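Local coordinates for protein transmembrane oligosaccharyl transferase (Archaeoglobus fulgidus, PDB 3WAJ) that belongs to the STT3/AglB family of oligosaccharyl transferases, joining a helical membrane part to globular domains and holding a zinc ion, at residues F294-I297 / E298-N301; G304-R308 / V309-R313; N716-Q719 / V720-A724; M740-Q743 / E744-K748. One frame throughout, in Å; residues are numbered along the deposited sequence.

Interaction 1. Residues F294-I297 / E298-N301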
loop_
_atom_site.group_PDB
_atom_site.type_symbol
_atom_site.label_atom_id
_atom_site.label_comp_id
_atom_site.label_asym_id
_atom_site.label_seq_id
_atom_site.Cartn_x
_atom_site.Cartn_y
_atom_site.Cartn_z
ATOM N N PHE A 294 -30.605 -4.722 26.768
ATOM C CA PHE A 294 -30.652 -6.176 26.866
ATOM C C PHE A 294 -30.752 -6.637 28.305
ATOM O O PHE A 294 -31.517 -7.536 28.617
ATOM C CB PHE A 294 -29.399 -6.779 26.257
ATOM C CG PHE A 294 -29.521 -7.070 24.799
ATOM C CD1 PHE A 294 -30.193 -8.203 24.360
ATOM C CD2 PHE A 294 -28.955 -6.220 23.860
ATOM C CE1 PHE A 294 -30.299 -8.479 22.998
ATOM C CE2 PHE A 294 -29.057 -6.494 22.503
ATOM C CZ PHE A 294 -29.728 -7.622 22.071
ATOM N N TYR A 295 -29.947 -6.033 29.168
ATOM C CA TYR A 295 -29.976 -6.341 30.586
ATOM C C TYR A 295 -31.387 -6.172 31.127
ATOM O O TYR A 295 -31.935 -7.079 31.768
ATOM C CB TYR A 295 -29.026 -5.403 31.344
ATOM C CG TYR A 295 -29.042 -5.590 32.850
ATOM C CD1 TYR A 295 -28.682 -6.807 33.423
ATOM C CD2 TYR A 295 -29.389 -4.545 33.697
ATOM C CE1 TYR A 295 -28.682 -6.978 34.794
ATOM C CE2 TYR A 295 -29.386 -4.709 35.076
ATOM C CZ TYR A 295 -29.036 -5.929 35.613
ATOM O OH TYR A 295 -29.041 -6.097 36.980
ATOM N N GLN A 296 -31.956 -5.001 30.858
ATOM C CA GLN A 296 -33.324 -4.691 31.232
ATOM C C GLN A 296 -34.353 -5.663 30.622
ATOM O O GLN A 296 -35.318 -6.056 31.284
ATOM C CB GLN A 296 -33.655 -3.255 30.827
ATOM C CG GLN A 296 -35.031 -2.823 31.265
ATOM C CD GLN A 296 -35.256 -3.012 32.757
ATOM O OE1 GLN A 296 -34.509 -2.489 33.586
ATOM N NE2 GLN A 296 -36.284 -3.769 33.104
ATOM N N ILE A 297 -34.151 -6.051 29.367
ATOM C CA ILE A 297 -35.053 -7.007 28.741
ATOM C C ILE A 297 -35.057 -8.308 29.549
ATOM O O ILE A 297 -36.134 -8.856 29.872
ATOM C CB ILE A 297 -34.715 -7.237 27.250
ATOM C CG1 ILE A 297 -35.122 -6.009 26.432
ATOM C CG2 ILE A 297 -35.430 -8.452 26.720
ATOM C CD1 ILE A 297 -34.653 -6.037 24.989
ATOM N N GLU A 298 -33.865 -8.775 29.920
ATOM C CA GLU A 298 -33.759 -9.977 30.747
ATOM C C GLU A 298 -34.463 -9.809 32.118
ATOM O O GLU A 298 -35.143 -10.730 32.600
ATOM C CB GLU A 298 -32.301 -10.415 30.900
ATOM C CG GLU A 298 -32.121 -11.826 31.496
ATOM C CD GLU A 298 -32.832 -12.933 30.709
ATOM O OE1 GLU A 298 -32.912 -12.829 29.466
ATOM O OE2 GLU A 298 -33.300 -13.921 31.341
ATOM N N LYS A 299 -34.344 -8.624 32.717
ATOM C CA LYS A 299 -34.987 -8.373 34.010
ATOM C C LYS A 299 -36.503 -8.517 33.926
ATOM O O LYS A 299 -37.112 -9.124 34.806
ATOM C CB LYS A 299 -34.585 -7.008 34.583
ATOM C CG LYS A 299 -33.145 -6.967 35.143
ATOM C CD LYS A 299 -32.703 -5.547 35.536
ATOM C CE LYS A 299 -33.582 -4.975 36.645
ATOM N NZ LYS A 299 -33.243 -3.556 36.973
ATOM N N TRP A 300 -37.096 -7.975 32.860
ATOM C CA TRP A 300 -38.536 -8.087 32.614
ATOM C C TRP A 300 -38.945 -9.532 32.409
ATOM O O TRP A 300 -40.012 -9.969 32.853
ATOM C CB TRP A 300 -38.936 -7.270 31.383
ATOM C CG TRP A 300 -38.988 -5.812 31.680
ATOM C CD1 TRP A 300 -39.245 -5.233 32.896
ATOM C CD2 TRP A 300 -38.762 -4.738 30.760
ATOM N NE1 TRP A 300 -39.200 -3.865 32.781
ATOM C CE2 TRP A 300 -38.906 -3.534 31.482
ATOM C CE3 TRP A 300 -38.444 -4.678 29.399
ATOM C CZ2 TRP A 300 -38.743 -2.280 30.887
ATOM C CZ3 TRP A 300 -38.286 -3.433 28.807
ATOM C CH2 TRP A 300 -38.431 -2.253 29.551
ATOM N N ASN A 301 -38.087 -10.268 31.718
ATOM C CA ASN A 301 -38.296 -11.686 31.500
ATOM C C ASN A 301 -38.306 -12.434 32.834
ATOM O O ASN A 301 -39.262 -13.151 33.153
ATOM C CB ASN A 301 -37.180 -12.220 30.604
ATOM C CG ASN A 301 -37.421 -13.632 30.168
ATOM O OD1 ASN A 301 -36.518 -14.466 30.203
ATOM N ND2 ASN A 301 -38.651 -13.916 29.756
#

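Interaction 2. Residues G304-R308 / V309-R313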
loop_
_atom_site.group_PDB
_atom_site.type_symbol
_atom_site.label_atom_id
_atom_site.label_comp_id
_atom_site.label_asym_id
_atom_site.label_seq_id
_atom_site.Cartn_x
_atom_site.Cartn_y
_atom_site.Cartn_z
ATOM N N GLY A 304 -41.312 -11.891 35.100
ATOM C CA GLY A 304 -42.569 -12.463 34.648
ATOM C C GLY A 304 -43.395 -11.457 33.876
ATOM O O GLY A 304 -44.564 -11.683 33.596
ATOM N N PHE A 305 -42.775 -10.342 33.517
ATOM C CA PHE A 305 -43.485 -9.287 32.823
ATOM C C PHE A 305 -44.050 -9.745 31.479
ATOM O O PHE A 305 -45.219 -9.499 31.176
ATOM C CB PHE A 305 -42.590 -8.062 32.642
ATOM C CG PHE A 305 -43.159 -7.045 31.710
ATOM C CD1 PHE A 305 -44.235 -6.258 32.097
ATOM C CD2 PHE A 305 -42.637 -6.888 30.434
ATOM C CE1 PHE A 305 -44.770 -5.322 31.232
ATOM C CE2 PHE A 305 -43.164 -5.957 29.565
ATOM C CZ PHE A 305 -44.232 -5.170 29.965
ATOM N N PHE A 306 -43.230 -10.399 30.664
ATOM C CA PHE A 306 -43.736 -10.886 29.386
ATOM C C PHE A 306 -44.835 -11.916 29.630
ATOM O O PHE A 306 -45.786 -12.001 28.864
ATOM C CB PHE A 306 -42.613 -11.446 28.498
ATOM C CG PHE A 306 -41.545 -10.433 28.164
ATOM C CD1 PHE A 306 -41.840 -9.314 27.388
ATOM C CD2 PHE A 306 -40.250 -10.589 28.639
ATOM C CE1 PHE A 306 -40.862 -8.364 27.097
ATOM C CE2 PHE A 306 -39.258 -9.644 28.347
ATOM C CZ PHE A 306 -39.571 -8.528 27.574
ATOM N N GLU A 307 -44.710 -12.676 30.714
ATOM C CA GLU A 307 -45.729 -13.647 31.100
ATOM C C GLU A 307 -47.075 -12.967 31.361
ATOM O O GLU A 307 -48.091 -13.374 30.804
ATOM C CB GLU A 307 -45.291 -14.425 32.349
ATOM C CG GLU A 307 -45.932 -15.798 32.505
ATOM C CD GLU A 307 -45.260 -16.852 31.642
ATOM O OE1 GLU A 307 -44.019 -16.779 31.481
ATOM O OE2 GLU A 307 -45.971 -17.747 31.126
ATOM N N ARG A 308 -47.067 -11.928 32.197
ATOM C CA ARG A 308 -48.285 -11.203 32.570
ATOM C C ARG A 308 -48.972 -10.523 31.384
ATOM O O ARG A 308 -50.202 -10.496 31.310
ATOM C CB ARG A 308 -48.004 -10.174 33.679
ATOM C CG ARG A 308 -49.157 -9.190 33.906
ATOM C CD ARG A 308 -48.946 -8.246 35.093
ATOM N NE ARG A 308 -47.840 -7.307 34.896
ATOM C CZ ARG A 308 -47.931 -6.149 34.248
ATOM N NH1 ARG A 308 -49.080 -5.773 33.710
ATOM N NH2 ARG A 308 -46.866 -5.362 34.131
ATOM N N VAL A 309 -48.189 -9.980 30.456
ATOM C CA VAL A 309 -48.776 -9.329 29.288
ATOM C C VAL A 309 -49.188 -10.345 28.223
ATOM O O VAL A 309 -49.618 -9.965 27.133
ATOM C CB VAL A 309 -47.842 -8.273 28.675
ATOM C CG1 VAL A 309 -47.412 -7.287 29.739
ATOM C CG2 VAL A 309 -46.621 -8.931 28.011
ATOM N N GLY A 310 -49.051 -11.630 28.546
ATOM C CA GLY A 310 -49.498 -12.698 27.666
ATOM C C GLY A 310 -48.671 -12.891 26.401
ATOM O O GLY A 310 -49.214 -13.178 25.331
ATOM N N LEU A 311 -47.356 -12.728 26.516
ATOM C CA LEU A 311 -46.461 -13.025 25.408
ATOM C C LEU A 311 -45.716 -14.338 25.651
ATOM O O LEU A 311 -45.034 -14.841 24.751
ATOM C CB LEU A 311 -45.478 -11.877 25.182
ATOM C CG LEU A 311 -46.057 -10.537 24.737
ATOM C CD1 LEU A 311 -44.953 -9.517 24.536
ATOM C CD2 LEU A 311 -46.849 -10.710 23.455
ATOM N N GLY A 312 -45.859 -14.885 26.864
ATOM C CA GLY A 312 -45.217 -16.135 27.255
ATOM C C GLY A 312 -43.707 -16.113 27.099
ATOM O O GLY A 312 -43.048 -15.162 27.525
ATOM N N ARG A 313 -43.166 -17.157 26.474
ATOM C CA ARG A 313 -41.725 -17.295 26.269
ATOM C C ARG A 313 -41.270 -16.605 24.977
ATOM O O ARG A 313 -40.076 -16.555 24.681
ATOM C CB ARG A 313 -41.339 -18.778 26.222
ATOM C CG ARG A 313 -41.791 -19.466 24.930
ATOM C CD ARG A 313 -41.716 -20.990 24.997
ATOM N NE ARG A 313 -42.449 -21.544 26.136
ATOM C CZ ARG A 313 -43.775 -21.652 26.208
ATOM N NH1 ARG A 313 -44.540 -21.229 25.208
ATOM N NH2 ARG A 313 -44.340 -22.179 27.288
#

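Interaction 3. Residues N716-Q719 / V720-A724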
loop_
_atom_site.group_PDB
_atom_site.type_symbol
_atom_site.label_atom_id
_atom_site.label_comp_id
_atom_site.label_asym_id
_atom_site.label_seq_id
_atom_site.Cartn_x
_atom_site.Cartn_y
_atom_site.Cartn_z
ATOM N N ASN A 716 26.419 -0.075 -27.940
ATOM C CA ASN A 716 26.178 -0.770 -29.190
ATOM C C ASN A 716 24.700 -1.146 -29.313
ATOM O O ASN A 716 24.240 -2.125 -28.706
ATOM C CB ASN A 716 27.034 -2.029 -29.212
ATOM C CG ASN A 716 27.034 -2.716 -30.556
ATOM O OD1 ASN A 716 26.012 -2.783 -31.254
ATOM N ND2 ASN A 716 28.194 -3.245 -30.928
ATOM N N GLU A 717 23.962 -0.377 -30.107
ATOM C CA GLU A 717 22.534 -0.592 -30.288
ATOM C C GLU A 717 22.201 -1.984 -30.813
ATOM O O GLU A 717 21.211 -2.598 -30.386
ATOM C CB GLU A 717 21.930 0.503 -31.188
ATOM C CG GLU A 717 22.121 1.915 -30.649
ATOM C CD GLU A 717 21.295 2.966 -31.388
ATOM O OE1 GLU A 717 21.878 3.980 -31.811
ATOM O OE2 GLU A 717 20.064 2.803 -31.518
ATOM N N SER A 718 23.015 -2.493 -31.735
ATOM C CA SER A 718 22.715 -3.794 -32.346
ATOM C C SER A 718 22.820 -4.925 -31.325
ATOM O O SER A 718 21.908 -5.758 -31.193
ATOM C CB SER A 718 23.616 -4.074 -33.542
ATOM O OG SER A 718 23.157 -5.236 -34.197
ATOM N N GLN A 719 23.928 -4.931 -30.585
ATOM C CA GLN A 719 24.152 -5.945 -29.549
ATOM C C GLN A 719 23.081 -5.836 -28.462
ATOM O O GLN A 719 22.543 -6.853 -28.022
ATOM C CB GLN A 719 25.566 -5.838 -28.947
ATOM C CG GLN A 719 26.055 -7.145 -28.339
ATOM C CD GLN A 719 27.334 -6.998 -27.506
ATOM O OE1 GLN A 719 27.765 -5.888 -27.200
ATOM N NE2 GLN A 719 27.934 -8.128 -27.131
ATOM N N VAL A 720 22.764 -4.607 -28.045
ATOM C CA VAL A 720 21.705 -4.399 -27.061
ATOM C C VAL A 720 20.401 -5.004 -27.583
ATOM O O VAL A 720 19.789 -5.849 -26.920
ATOM C CB VAL A 720 21.499 -2.908 -26.715
ATOM C CG1 VAL A 720 20.139 -2.702 -26.047
ATOM C CG2 VAL A 720 22.632 -2.391 -25.807
ATOM N N LEU A 721 20.002 -4.602 -28.785
ATOM C CA LEU A 721 18.753 -5.089 -29.376
ATOM C C LEU A 721 18.707 -6.615 -29.564
ATOM O O LEU A 721 17.721 -7.257 -29.216
ATOM C CB LEU A 721 18.486 -4.390 -30.710
ATOM C CG LEU A 721 17.246 -4.894 -31.439
ATOM C CD1 LEU A 721 15.985 -4.539 -30.657
ATOM C CD2 LEU A 721 17.192 -4.367 -32.876
ATOM N N GLN A 722 19.773 -7.204 -30.092
ATOM C CA GLN A 722 19.795 -8.657 -30.267
ATOM C C GLN A 722 19.719 -9.408 -28.954
ATOM O O GLN A 722 19.142 -10.488 -28.887
ATOM C CB GLN A 722 21.034 -9.103 -31.063
ATOM C CG GLN A 722 21.145 -8.468 -32.442
ATOM C CD GLN A 722 19.807 -8.410 -33.190
ATOM O OE1 GLN A 722 18.974 -9.335 -33.113
ATOM N NE2 GLN A 722 19.606 -7.325 -33.932
ATOM N N THR A 723 20.321 -8.839 -27.914
ATOM C CA THR A 723 20.187 -9.384 -26.567
ATOM C C THR A 723 18.728 -9.327 -26.086
ATOM O O THR A 723 18.160 -10.329 -25.627
ATOM C CB THR A 723 21.081 -8.625 -25.591
ATOM O OG1 THR A 723 22.458 -8.816 -25.971
ATOM C CG2 THR A 723 20.854 -9.113 -24.163
ATOM N N ALA A 724 18.121 -8.149 -26.214
ATOM C CA ALA A 724 16.733 -7.939 -25.811
ATOM C C ALA A 724 15.747 -8.894 -26.525
ATOM O O ALA A 724 14.958 -9.579 -25.875
ATOM C CB ALA A 724 16.358 -6.498 -26.025
HETATM O O HOH W 1 20.621 -5.034 -34.783
#

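Interaction 4. Residues M740-Q743 / E744-K748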
loop_
_atom_site.group_PDB
_atom_site.type_symbol
_atom_site.label_atom_id
_atom_site.label_comp_id
_atom_site.label_asym_id
_atom_site.label_seq_id
_atom_site.Cartn_x
_atom_site.Cartn_y
_atom_site.Cartn_z
ATOM N N MET A 740 11.722 -5.653 -17.341
ATOM C CA MET A 740 11.323 -4.283 -17.666
ATOM C C MET A 740 12.359 -3.494 -18.470
ATOM O O MET A 740 12.001 -2.726 -19.365
ATOM C CB MET A 740 10.899 -3.538 -16.401
ATOM C CG MET A 740 9.517 -3.965 -15.932
ATOM S SD MET A 740 9.011 -3.247 -14.358
ATOM C CE MET A 740 10.354 -3.871 -13.317
ATOM N N GLY A 741 13.636 -3.689 -18.158
ATOM C CA GLY A 741 14.710 -3.103 -18.947
ATOM C C GLY A 741 14.650 -3.509 -20.412
ATOM O O GLY A 741 14.838 -2.688 -21.328
ATOM N N THR A 742 14.372 -4.783 -20.644
ATOM C CA THR A 742 14.187 -5.263 -22.006
ATOM C C THR A 742 12.920 -4.653 -22.622
ATOM O O THR A 742 12.893 -4.284 -23.811
ATOM C CB THR A 742 14.145 -6.785 -22.041
ATOM O OG1 THR A 742 15.418 -7.286 -21.617
ATOM C CG2 THR A 742 13.833 -7.287 -23.439
ATOM N N GLN A 743 11.876 -4.515 -21.820
ATOM C CA GLN A 743 10.649 -3.906 -22.337
ATOM C C GLN A 743 10.910 -2.508 -22.843
ATOM O O GLN A 743 10.394 -2.116 -23.887
ATOM C CB GLN A 743 9.562 -3.891 -21.273
ATOM C CG GLN A 743 9.158 -5.260 -20.804
ATOM C CD GLN A 743 7.953 -5.192 -19.912
ATOM O OE1 GLN A 743 7.251 -4.186 -19.905
ATOM N NE2 GLN A 743 7.706 -6.251 -19.143
ATOM N N GLU A 744 11.708 -1.752 -22.096
ATOM C CA GLU A 744 12.040 -0.383 -22.495
ATOM C C GLU A 744 12.844 -0.389 -23.813
ATOM O O GLU A 744 12.582 0.411 -24.722
ATOM C CB GLU A 744 12.832 0.313 -21.382
ATOM C CG GLU A 744 13.606 1.540 -21.849
ATOM C CD GLU A 744 14.393 2.203 -20.716
ATOM O OE1 GLU A 744 15.560 2.605 -20.940
ATOM O OE2 GLU A 744 13.835 2.329 -19.600
ATOM N N VAL A 745 13.815 -1.304 -23.905
ATOM C CA VAL A 745 14.585 -1.475 -25.138
ATOM C C VAL A 745 13.637 -1.753 -26.297
ATOM O O VAL A 745 13.737 -1.130 -27.345
ATOM C CB VAL A 745 15.662 -2.594 -25.023
ATOM C CG1 VAL A 745 16.228 -2.917 -26.377
ATOM C CG2 VAL A 745 16.798 -2.152 -24.090
ATOM N N LEU A 746 12.693 -2.666 -26.098
ATOM C CA LEU A 746 11.736 -2.967 -27.153
ATOM C C LEU A 746 10.803 -1.779 -27.485
ATOM O O LEU A 746 10.494 -1.530 -28.655
ATOM C CB LEU A 746 10.952 -4.237 -26.816
ATOM C CG LEU A 746 11.817 -5.503 -26.748
ATOM C CD1 LEU A 746 10.974 -6.748 -26.423
ATOM C CD2 LEU A 746 12.581 -5.689 -28.053
ATOM N N TYR A 747 10.362 -1.051 -26.464
ATOM C CA TYR A 747 9.552 0.147 -26.668
ATOM C C TYR A 747 10.279 1.113 -27.589
ATOM O O TYR A 747 9.679 1.674 -28.511
ATOM C CB TYR A 747 9.336 0.866 -25.339
ATOM C CG TYR A 747 8.234 0.326 -24.481
ATOM C CD1 TYR A 747 7.695 -0.927 -24.708
ATOM C CD2 TYR A 747 7.710 1.089 -23.452
ATOM C CE1 TYR A 747 6.662 -1.412 -23.917
ATOM C CE2 TYR A 747 6.671 0.618 -22.659
ATOM C CZ TYR A 747 6.155 -0.633 -22.893
ATOM O OH TYR A 747 5.136 -1.111 -22.088
ATOM N N LYS A 748 11.570 1.317 -27.314
ATOM C CA LYS A 748 12.403 2.226 -28.100
ATOM C C LYS A 748 12.579 1.721 -29.514
ATOM O O LYS A 748 12.516 2.494 -30.476
ATOM C CB LYS A 748 13.783 2.398 -27.449
ATOM C CG LYS A 748 13.730 3.123 -26.142
ATOM C CD LYS A 748 15.108 3.277 -25.506
ATOM C CE LYS A 748 14.989 4.197 -24.292
ATOM N NZ LYS A 748 16.146 4.130 -23.374
#

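Interaction 1. Residues F294-I297 / E298-N301
Glu298 N donates to Phe294 O across 3.0 Å with an N-H...O angle of 166°, one of four successive i to i+4 backbone bonds that make this piece of helix 278-303 regular. On that scaffold, two pairs illustrate how a side chain can be laid over an aromatic face one turn away. In the first, Lys299 folds its aliphatic chain over the Tyr295 ring: CD lies 3.9 Å from the ring centroid, a CH-pi contact, and touches CE2 at 3.5 Å. The lysine chain bends at its third torsion (chi3 62°), lifting the ammonium away from the ring while CD stays over the face. In the second, Gln296 starts with CG anti to its own N (chi1 -176°) and turns at chi2, which lays CG 3.8 Å from the centroid of the six-membered ring of Trp300, almost on the ring normal. Its amide, steeply inclined to the indole plane, brings NE2 over the same face toward the rim near NE1; as both are donors, this is no hydrogen bond, and the modelled closeness is doubtful. Phe294 and Ile297 pack on helix 315-332, Glu298 forms a salt bridge with Arg243, and Tyr295 and Lys299 also reach Lys244 of helix 243-261. The methylenes of Gln296 and Lys299 thus lie on aromatic faces; the lysine ammonium passes beyond its ring, while the Gln296 amide stays over the indole.

Interaction 2. Residues G304-R308 / V309-R313
Phe306 and Leu311 join in a Schellman motif, the classic way to end a helix, here closing the short helix 305-308 at the surface before helix 315-332 begins. Leu311 N reaches back to Phe306 O at 2.9 Å, and inside that bond Gly310 N meets Glu307 O at 3.0 Å, the donor standing well above the carbonyl plane. The reversal needs a positive phi, supplied by Gly310 (phi 71°); Gly312 repeats the sign two residues on. Just before the turn, Val309 N still makes a helical bond to Phe305 O at 3.1 Å. Its side chain splits between two neighbours: CG1 sits over the face of the Phe305 ring, 4.0 Å from the centroid in a CH-pi contact, while CG2, held between the backbone N and the carbonyl carbon, rests 3.3 Å from Phe306 O. Arg308 brings NH2 to the edge of that same Phe305 ring, in its plane. Phe306, the buried member, meets Leu311 CD1 with its CD1 and packs on Met316 and Ala319. The outcome is a chain reversal in which the carbonyls of Phe305, Phe306 and Glu307 are met by backbone donors, with Phe306 packed against the turn, helix 315-332 and the end of helix 278-303.

Interaction 3. Residues N716-Q719 / V720-A724
Thr723 and Gln719, one turn apart on helix 717-732, turn their side chains to different ends. With chi1 at -156°, the Gln719 chain leaves pointing away from its own N and runs on extended, carrying its amide to Asn713, whose N donates to OE1. Thr723 instead swings OG1 beside its own backbone N (chi1 -63°), and from there the hydroxyl donates back to Gln719 O at 2.8 Å. The same carbonyl also accepts from Thr723 N at 3.0 Å, the two donors arriving from opposite faces of its plane. Ser718 and Gln722, also four residues apart, are joined side chain to side chain through a water. Their polar ends, OG and NE2, face each other at 4.1 Å, too far for a direct bond, and the water spans them at 2.6 Å from each; it accepts from Gln722 NE2. The bent glutamine chain also lays CG against Ser718 O at 3.1 Å. At the start of the helix, Asn716 is the N-cap: its OD1 receives Gln719 N over 3.1 Å in a nearly straight bond, from well above the amide plane, while its backbone O takes Val720 N. Val720 is buried and packs on Trp705 of helix 703-708. Together these pairings show three ways to serve polar groups in the first two turns of a helix: a side-chain cap, a carbonyl shared by amide and hydroxyl, and a water where two side chains stop short. Glu717, in the first turn and bonded through OE2 to Ile765 N, probably also profits from the positive end of the helix dipole.

Interaction 4. Residues M740-Q743 / E744-K748
Met740 O takes Glu744 N at 2.9 Å, opening the first turns of the alpha-helix 740-755, a buried helix that serves as an example of i to i+4 bonding in which polar side chains have partners beyond the helix. The methionine side chain leads off toward Ile612 and Glu613 of helix 612-615, while Glu744 goes its own way: its chain runs extended and OE1 forms a salt bridge with Lys748 NZ at 2.9 Å, the nitrogen standing above the carboxylate plane, with Ser768 OG as a second partner of that oxygen. Glu615 brings a like charge near OE2, which could favour protonation of one of the two acids; Lys748 probably compensates in part. Gly741 follows, its O receiving Val745 N at 3.1 Å, with Val745 CG2 resting against the same oxygen. Thr742 comes next, and here Leu746 N bonds to the carbonyl at 2.8 Å; the two side chains lie side by side pointing the same way, CG2 of the threonine 4.2 Å from CD1 of the leucine. The threonine hydroxyl looks elsewhere, to Glu727 OE2 and Trp705 NE1. Last, Gln743 extends its amide so that NE2 meets Pro738 O, just before the helix. Its carbonyl O is bonded by Tyr747 N at 2.8 Å, and the tyrosine ring, with CG beside its own backbone N (chi1 -82°), brings CD1 to 3.1 Å from that same Gln743 O.

Overall arrangement
The four contacts form two pairs on opposite sides of the chain's centre. Interactions 1 and 2 follow each other in the STT3 N-terminal range, their centres 12 Å apart: Trp300 O probably accepts a hydrogen bond from Phe305 N at 2.9 Å, and Phe306 packs against Trp300 and Asn301 at the end of helix 278-303. Interactions 3 and 4 lie on consecutive helices, 717-732 and 740-755, with centres 11 Å apart; Ala724 CB meets Val745 CG1 at 3.6 Å, and Val720 packs on Val745 too. Between the pairs, interactions 1 and 4 have centres 72 Å apart. None of their residues belongs to the zinc site of Asp47, Asp161 and His163.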